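Local coordinates for pullulanase (Bacillus acidopullulyticus, PDB 2WAN), which hydrolyses alpha-1,6-glucosidic linkages in pullulan and, probably, in related branched starch polysaccharides, using a catalytic domain of the alpha-amylase barrel type, at residues A[409-412]-A[413-416]; A[456-459]-A[460-463]; A[695-698]-A[699-703]. One frame throughout, in Å; residues are numbered along the deposited sequence. Where two conformers were deposited one is given.

Contact 1: residues A[409-412]-A[413-416]; sequences VDLK and ATDP
Overlapping beta turns carry the chain from D410 to D415, and T414 holds L411 O twice. T414 N donates to L411 O at 3.0 Å from above the carbonyl plane. T414 OG1 donates to L411 O at 2.6 Å within that plane, on a lone pair, so the two donors use different parts of the same oxygen. The chi1 of 72° sets OG1 between the backbone N and C and lets it swing back to L411. One residue further on, D415 N bonds to K412 O (3.1 Å, 162° at the hydrogen); the preceding bond, A413 N to D410 O, is weak. K412 and D415 do not form a salt bridge: NZ stays 4.4 Å from OD2. Two waters bridge K412 NZ to the D415 carboxylate, one through OD1 and one through OD2, though K412 was modelled in two conformers and this pairing is tentative. The firmer partner of D415 is K535, which forms a salt bridge with OD1 and also a hydrogen bond with T414 OG1. The turns thus lie between two barrel helices: T414 and P416 rest on helix 529-543, while L411 and D415 touch helix 597-614 through Y609 and E613.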
# COMPACT_ATOMS: atom_id res chain seq x y z
N VAL A 409 -27.61 0.92 12.74
CA VAL A 409 -27.62 2.17 13.53
C VAL A 409 -28.03 3.37 12.69
O VAL A 409 -27.89 3.36 11.45
CB VAL A 409 -26.21 2.46 14.18
CG1 VAL A 409 -25.81 1.34 15.14
CG2 VAL A 409 -25.12 2.68 13.11
N ASP A 410 -28.56 4.38 13.38
CA ASP A 410 -28.84 5.70 12.82
C ASP A 410 -27.56 6.54 12.92
O ASP A 410 -27.24 7.07 13.99
CB ASP A 410 -29.95 6.35 13.64
CG ASP A 410 -30.35 7.73 13.12
OD1 ASP A 410 -29.71 8.26 12.18
OD2 ASP A 410 -31.33 8.27 13.67
N LEU A 411 -26.84 6.67 11.80
CA LEU A 411 -25.55 7.40 11.80
C LEU A 411 -25.71 8.86 12.20
O LEU A 411 -24.86 9.38 12.89
CB LEU A 411 -24.84 7.29 10.46
CG LEU A 411 -24.24 5.90 10.20
CD1 LEU A 411 -23.77 5.81 8.76
CD2 LEU A 411 -23.11 5.61 11.18
N LYS A 412 -26.81 9.50 11.81
CA LYS A 412 -27.06 10.90 12.20
C LYS A 412 -27.00 11.10 13.71
O LYS A 412 -26.38 12.05 14.19
CB LYS A 412 -28.43 11.36 11.68
CG LYS A 412 -28.53 11.52 10.18
CD LYS A 412 -27.32 12.22 9.60
CE LYS A 412 -26.35 11.20 9.04
NZ LYS A 412 -25.26 11.85 8.28
N ALA A 413 -27.63 10.20 14.46
CA ALA A 413 -27.70 10.27 15.91
C ALA A 413 -26.33 10.12 16.55
O ALA A 413 -26.15 10.51 17.71
CB ALA A 413 -28.66 9.22 16.45
N THR A 414 -25.37 9.55 15.82
CA THR A 414 -23.99 9.41 16.35
C THR A 414 -23.16 10.68 16.26
O THR A 414 -22.08 10.75 16.87
CB THR A 414 -23.20 8.25 15.68
OG1 THR A 414 -22.84 8.61 14.34
CG2 THR A 414 -24.05 6.99 15.63
N ASP A 415 -23.60 11.67 15.49
CA ASP A 415 -22.80 12.88 15.31
C ASP A 415 -22.71 13.63 16.63
O ASP A 415 -23.73 13.82 17.32
CB ASP A 415 -23.44 13.82 14.28
CG ASP A 415 -23.37 13.30 12.86
OD1 ASP A 415 -22.65 12.34 12.55
OD2 ASP A 415 -24.08 13.90 12.01
N PRO A 416 -21.49 14.07 17.01
CA PRO A 416 -21.42 14.89 18.21
C PRO A 416 -21.98 16.29 17.96
O PRO A 416 -22.14 16.70 16.81
CB PRO A 416 -19.91 14.96 18.50
CG PRO A 416 -19.28 14.92 17.12
CD PRO A 416 -20.17 13.89 16.38
O HOH W 1 -23.40 11.46 9.93
O HOH W 2 -23.94 14.60 9.37
O HOH W 3 -26.36 14.06 16.76

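Contact 2: residues A[456-459]-A[460-463]; sequences KYLA and FTEH
L458 and T461 meet on one flank of a short 3-10 helix, residues 457-461, with F460 leaving on another side and E462 folding back at the C-terminal end. The L458 and T461 side chains cross at a slant: methyl CD2 of L458 lies 4.0 Å from methyl CG2 of T461. This is possible because T461 turns its two branches to different tasks. With chi1 at 70°, CG2 stands anti to the carbonyl carbon and faces the leucine, whereas OG1 reaches back to L458 O at 2.7 Å, in the carbonyl plane and on a lone pair. T461 N donates to the same oxygen from above that plane, nearly straight at 161°, so one carbonyl is gripped by backbone and side chain of a single residue. Replacing T461 by alanine removes both branches, and L458 O would probably lose its in-plane donor while a small gap opens beside the leucine methyl. F460 keeps its ring edge towards the backbone, CD1 lying 3.7 Å from Y457 O, while its own N bonds to that oxygen at 3.1 Å; the ring stacks on F443, so the aromatic side of the turn packs on helix 440-444, and L537 of helix 529-543 touches it too. E462 runs extended beyond CG and doubles back over A459, where OE2 comes 3.5 Å from CA of A459. Its carboxylate is held there by backbone N-H groups of another part of the loop, OE1 by K452 N and OE2 by N453 N. The last turn is looser: E462 N makes a weak bond to A459 O, and a water there donates to A459 O at 2.8 Å and to E462 O.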
# COMPACT_ATOMS: atom_id res chain seq x y z
N LYS A 456 -7.41 6.33 24.94
CA LYS A 456 -8.70 6.43 24.24
C LYS A 456 -8.78 7.56 23.22
O LYS A 456 -8.05 8.55 23.33
CB LYS A 456 -9.83 6.63 25.26
CG LYS A 456 -9.87 5.55 26.36
CD LYS A 456 -10.35 4.20 25.81
CE LYS A 456 -10.54 3.19 26.97
NZ LYS A 456 -10.95 1.86 26.44
N TYR A 457 -9.67 7.43 22.23
CA TYR A 457 -9.92 8.52 21.28
C TYR A 457 -10.13 9.84 22.02
O TYR A 457 -9.64 10.88 21.57
CB TYR A 457 -11.16 8.28 20.41
CG TYR A 457 -11.15 7.01 19.57
CD1 TYR A 457 -10.15 6.76 18.63
CD2 TYR A 457 -12.19 6.07 19.70
CE1 TYR A 457 -10.18 5.61 17.84
CE2 TYR A 457 -12.22 4.91 18.92
CZ TYR A 457 -11.20 4.69 18.00
OH TYR A 457 -11.22 3.54 17.23
N LEU A 458 -10.91 9.81 23.11
CA LEU A 458 -11.31 11.05 23.77
C LEU A 458 -10.15 11.82 24.40
O LEU A 458 -10.29 13.01 24.68
CB LEU A 458 -12.42 10.82 24.83
CG LEU A 458 -13.80 10.46 24.25
CD1 LEU A 458 -14.81 10.45 25.39
CD2 LEU A 458 -14.25 11.45 23.17
N ALA A 459 -9.01 11.16 24.64
CA ALA A 459 -7.84 11.88 25.13
C ALA A 459 -7.47 13.05 24.21
O ALA A 459 -6.99 14.07 24.68
CB ALA A 459 -6.64 10.93 25.32
N PHE A 460 -7.72 12.90 22.90
CA PHE A 460 -7.45 13.95 21.90
C PHE A 460 -8.40 15.14 21.95
O PHE A 460 -8.24 16.10 21.19
CB PHE A 460 -7.50 13.35 20.48
CG PHE A 460 -6.29 12.54 20.11
CD1 PHE A 460 -6.14 11.22 20.56
CD2 PHE A 460 -5.33 13.06 19.25
CE1 PHE A 460 -5.02 10.46 20.19
CE2 PHE A 460 -4.19 12.31 18.89
CZ PHE A 460 -4.05 11.01 19.34
N THR A 461 -9.42 15.09 22.82
CA THR A 461 -10.36 16.20 22.96
C THR A 461 -10.03 17.07 24.17
O THR A 461 -10.70 18.10 24.40
CB THR A 461 -11.84 15.72 23.12
OG1 THR A 461 -12.01 15.10 24.41
CG2 THR A 461 -12.23 14.73 22.01
N GLU A 462 -9.04 16.66 24.96
CA GLU A 462 -8.77 17.29 26.25
C GLU A 462 -7.80 18.48 26.15
O GLU A 462 -6.63 18.31 25.82
CB GLU A 462 -8.24 16.26 27.26
CG GLU A 462 -9.20 15.08 27.49
CD GLU A 462 -8.67 14.11 28.50
OE1 GLU A 462 -8.05 14.54 29.50
OE2 GLU A 462 -8.85 12.90 28.28
N HIS A 463 -8.30 19.68 26.45
CA HIS A 463 -7.47 20.90 26.50
C HIS A 463 -6.87 21.16 27.87
O HIS A 463 -7.41 20.74 28.90
CB HIS A 463 -8.31 22.11 26.06
CG HIS A 463 -8.73 22.05 24.62
ND1 HIS A 463 -8.01 22.66 23.62
CD2 HIS A 463 -9.77 21.42 24.02
CE1 HIS A 463 -8.60 22.43 22.46
NE2 HIS A 463 -9.67 21.68 22.68
O HOH W 4 -5.41 16.35 24.44

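Contact 3: residues A[695-698]-A[699-703]; sequences TAQG and FATGD
G698 and T701 grip each other in both directions. G698 N donates to T701 OG1 at 2.9 Å in an almost straight line (174°), and T701 N returns a bond to G698 O at 3.0 Å, closing a beta turn over F699 and A700. D703 N donates to G698 O at 2.9 Å. It arrives from the opposite face of the carbonyl plane to T701 N, and G702 N adds a weak third bond. D703 CB rests 3.5 Å from Q697 O. G702 has a positive phi of 127°, where a CB would jam against the preceding carbonyl and strike Q697 OE1. Q697, extended beyond CG, slants across T701; its OE1 lies 3.2 Å from T701 O, yet both are acceptors and do not bond. A water donates to Q697 OE1 at 2.8 Å, and N748 ND2 to T701 O. From outside, Q697 NE2 bonding to S747 O positions the amide, and D703 OD1 turns on to N705 N and Q706 NE2, just before helix 707-714. The turn itself is thus held by backbone amides converging on the carbonyl of buried G698 and by one hydroxyl accepting from G698 N, while the D703 carboxylate reaches outward.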
# COMPACT_ATOMS: atom_id res chain seq x y z
N THR A 695 23.86 -1.31 13.40
CA THR A 695 25.04 -0.49 13.72
C THR A 695 25.50 0.42 12.56
O THR A 695 26.45 1.19 12.72
CB THR A 695 26.22 -1.35 14.22
OG1 THR A 695 26.65 -2.22 13.17
CG2 THR A 695 25.79 -2.19 15.43
N ALA A 696 24.81 0.35 11.41
CA ALA A 696 25.13 1.19 10.25
C ALA A 696 24.93 2.66 10.57
O ALA A 696 23.96 3.04 11.23
CB ALA A 696 24.24 0.81 9.04
N GLN A 697 25.87 3.49 10.12
CA GLN A 697 25.72 4.94 10.23
C GLN A 697 25.25 5.48 8.88
O GLN A 697 25.29 4.78 7.86
CB GLN A 697 27.03 5.57 10.68
CG GLN A 697 27.33 5.29 12.17
CD GLN A 697 28.73 5.71 12.59
OE1 GLN A 697 29.51 6.21 11.79
NE2 GLN A 697 29.04 5.51 13.87
N GLY A 698 24.77 6.72 8.89
CA GLY A 698 24.37 7.43 7.67
C GLY A 698 24.89 8.86 7.73
O GLY A 698 25.76 9.20 8.55
N PHE A 699 24.35 9.71 6.87
CA PHE A 699 24.77 11.11 6.78
C PHE A 699 24.75 11.83 8.13
O PHE A 699 25.68 12.57 8.47
CB PHE A 699 23.85 11.85 5.78
CG PHE A 699 24.23 13.29 5.56
CD1 PHE A 699 25.36 13.62 4.82
CD2 PHE A 699 23.45 14.33 6.09
CE1 PHE A 699 25.72 14.95 4.62
CE2 PHE A 699 23.78 15.67 5.87
CZ PHE A 699 24.93 15.97 5.14
N ALA A 700 23.68 11.65 8.91
CA ALA A 700 23.55 12.39 10.16
C ALA A 700 24.50 11.89 11.25
O ALA A 700 24.77 12.63 12.20
CB ALA A 700 22.09 12.36 10.66
N THR A 701 25.00 10.66 11.10
CA THR A 701 25.67 9.95 12.21
C THR A 701 27.09 9.45 11.91
O THR A 701 27.67 8.69 12.70
CB THR A 701 24.83 8.76 12.69
OG1 THR A 701 24.48 7.93 11.56
CG2 THR A 701 23.56 9.25 13.40
N GLY A 702 27.65 9.88 10.79
CA GLY A 702 29.08 9.69 10.57
C GLY A 702 29.52 9.02 9.29
O GLY A 702 30.71 9.05 8.97
N ASP A 703 28.59 8.42 8.54
CA ASP A 703 28.97 7.81 7.27
C ASP A 703 29.32 8.90 6.26
O ASP A 703 28.57 9.86 6.13
CB ASP A 703 27.86 6.90 6.74
CG ASP A 703 28.29 6.15 5.49
OD1 ASP A 703 28.29 6.75 4.40
OD2 ASP A 703 28.61 4.96 5.61
O HOH W 5 22.82 5.99 12.23
O HOH W 6 30.93 5.64 9.41
O HOH W 7 25.64 3.31 5.70

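Overall arrangement
All three contacts belong to loops around the eight-stranded parallel barrel of the catalytic domain, and they follow one another along the chain. Contact 1 comes where the chain passes from strand 406-407, part of the preceding beta domain, to the first barrel strand, 435-438. Contact 2 lies between barrel strands 435-438 and 485-488, and contact 3 between 677-679 and 728-730. Contacts 1 and 2 are neighbours, with centres 20 Å apart and nearest atoms about 8 Å; they share helix 529-543, where P416 and L458 both touch Q536. Contact 3 stands far off, its centre 52 Å from contact 1 and 38 Å from contact 2, packed on helix 753-769 and, through F699, joining the barrel to N850 and P874 of the C-terminal beta region.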